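PDB 6IYR: type I modular polyketide synthase from Streptomyces albus subsp. albus, which probably transfers an extender acyl unit, likely methylmalonyl, from coenzyme A to the acyl carrier protein during salinomycin polyketide assembly. Local coordinates for residues A158-A163 and M199-E204. Sequence-based numbering, arbitrary orientation.
Sequences AECADA and MVSLAE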
loop_
_atom_site.group_PDB
_atom_site.type_symbol
_atom_site.label_atom_id
_atom_site.label_comp_id
_atom_site.label_asym_id
_atom_site.label_seq_id
_atom_site.Cartn_x
_atom_site.Cartn_y
_atom_site.Cartn_z
ATOM N N ALA A 158 9.089 11.734 -10.860
ATOM C CA ALA A 158 9.211 12.826 -11.846
ATOM C C ALA A 158 8.495 12.456 -13.139
ATOM O O ALA A 158 7.902 13.310 -13.792
ATOM C CB ALA A 158 10.671 13.170 -12.152
ATOM N N GLU A 159 8.510 11.176 -13.473
ATOM C CA GLU A 159 7.691 10.698 -14.585
ATOM C C GLU A 159 6.204 10.864 -14.287
ATOM O O GLU A 159 5.425 11.173 -15.204
ATOM C CB GLU A 159 7.991 9.227 -14.894
ATOM C CG GLU A 159 9.317 9.007 -15.611
ATOM C CD GLU A 159 9.779 7.562 -15.580
ATOM O OE1 GLU A 159 8.937 6.644 -15.571
ATOM O OE2 GLU A 159 10.987 7.352 -15.415
ATOM N N CYS A 160 5.794 10.610 -13.033
ATOM C CA CYS A 160 4.380 10.763 -12.685
ATOM C C CYS A 160 4.014 12.217 -12.843
ATOM O O CYS A 160 2.931 12.561 -13.371
ATOM C CB CYS A 160 4.073 10.240 -11.281
ATOM S SG CYS A 160 4.141 8.454 -11.181
ATOM N N ALA A 161 4.898 13.098 -12.395
ATOM C CA ALA A 161 4.621 14.543 -12.494
ATOM C C ALA A 161 4.481 14.975 -13.970
ATOM O O ALA A 161 3.607 15.786 -14.313
ATOM C CB ALA A 161 5.687 15.360 -11.811
ATOM N N ASP A 162 5.312 14.424 -14.853
ATOM C CA ASP A 162 5.166 14.747 -16.289
ATOM C C ASP A 162 3.836 14.221 -16.834
ATOM O O ASP A 162 3.162 14.916 -17.591
ATOM C CB ASP A 162 6.316 14.178 -17.134
ATOM C CG ASP A 162 7.669 14.776 -16.778
ATOM O OD1 ASP A 162 7.750 15.962 -16.373
ATOM O OD2 ASP A 162 8.662 14.045 -16.936
ATOM N N ALA A 163 3.456 13.012 -16.423
ATOM C CA ALA A 163 2.219 12.421 -16.884
ATOM C C ALA A 163 1.014 13.264 -16.493
ATOM O O ALA A 163 0.037 13.379 -17.249
ATOM C CB ALA A 163 2.102 11.012 -16.386
ATOM N N MET A 199 1.881 6.163 -4.855
ATOM C CA MET A 199 1.739 4.715 -4.885
ATOM C C MET A 199 2.420 4.075 -6.110
ATOM O O MET A 199 3.094 3.015 -6.002
ATOM C CB MET A 199 0.276 4.321 -4.826
ATOM C CG MET A 199 -0.458 4.703 -3.533
ATOM S SD MET A 199 -2.102 3.937 -3.474
ATOM C CE MET A 199 -2.916 5.036 -4.634
ATOM N N VAL A 200 2.268 4.701 -7.268
ATOM C CA VAL A 200 2.960 4.208 -8.462
ATOM C C VAL A 200 4.478 4.225 -8.210
ATOM O O VAL A 200 5.180 3.303 -8.558
ATOM C CB VAL A 200 2.583 5.039 -9.683
ATOM C CG1 VAL A 200 3.465 4.676 -10.887
ATOM C CG2 VAL A 200 1.109 4.788 -10.005
ATOM N N SER A 201 4.952 5.222 -7.493
ATOM C CA SER A 201 6.374 5.400 -7.350
ATOM C C SER A 201 6.951 4.541 -6.258
ATOM O O SER A 201 8.005 3.973 -6.460
ATOM C CB SER A 201 6.729 6.855 -7.207
ATOM O OG SER A 201 6.408 7.531 -8.430
ATOM N N LEU A 202 6.189 4.292 -5.191
ATOM C CA LEU A 202 6.617 3.366 -4.162
ATOM C C LEU A 202 6.707 1.951 -4.713
ATOM O O LEU A 202 7.559 1.154 -4.299
ATOM C CB LEU A 202 5.649 3.395 -2.980
ATOM C CG LEU A 202 5.634 4.694 -2.149
ATOM C CD1 LEU A 202 4.642 4.527 -1.023
ATOM C CD2 LEU A 202 7.008 4.998 -1.551
ATOM N N ALA A 203 5.784 1.590 -5.603
ATOM C CA ALA A 203 5.745 0.225 -6.125
ATOM C C ALA A 203 7.020 -0.098 -6.925
ATOM O O ALA A 203 7.485 -1.230 -6.955
ATOM C CB ALA A 203 4.510 0.017 -6.985
ATOM N N GLU A 204 7.485 0.898 -7.660
ATOM C CA GLU A 204 8.664 0.794 -8.475
ATOM C C GLU A 204 9.937 0.651 -7.631
ATOM O O GLU A 204 10.801 -0.117 -7.984
ATOM C CB GLU A 204 8.763 2.041 -9.314
ATOM C CG GLU A 204 9.876 1.989 -10.327
ATOM C CD GLU A 204 9.555 1.073 -11.485
ATOM O OE1 GLU A 204 8.442 0.471 -11.542
ATOM O OE2 GLU A 204 10.438 0.967 -12.349
#
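Cys160 meets Val200 and Ser201 with a single atom, its SG, and between segments 158-163 and 199-204 the contact rests on that sulfur. The interface is accordingly small, 94 Å² buried in all, with the nearest alpha carbons, CA of Cys160 and CA of Ser201, 7.8 Å apart. The first side chain directed at the partner is Glu159; its CB is directed toward 199-204, but the carboxylate makes a salt bridge with Arg156 on its own helix. Its OE1 stays 6.7 Å from OE2 of Glu204, which is itself paired with Arg207, so each of these like charges has an arginine close by.

At Cys160 the side chain leaves its helix toward the other, and with chi1 at -71° the sulfur lies opposite the carbonyl carbon and beside the backbone N, its tip resting between two consecutive residues of the partner. On one of them it packs against a methyl group, 3.8 Å from SG to CG1 of Val200, the branch that chi1 of 171° places anti to the backbone N. On the other, SG stands 3.7 Å from OG of Ser201, a van der Waals touch. That buried hydroxyl is hydrogen-bonded to the carbonyl O of Ala197 one turn back in its own helix, and so lies against the sulfur already satisfied. Ser201 and Leu202 continue the packing on helix 151-164, both touching Phe153. Farther along, Ala163 turns to helix 235-248, where it touches Leu235 and Ala239; Leu235 also receives Val200. The result is layered helix-on-helix packing in the acyltransferase domain: helix 188-208 packs on helix 151-164 and also, through Met199, Val200 and Ala203, on helix 222-230, which follows the probable nucleophile elbow around Ser220.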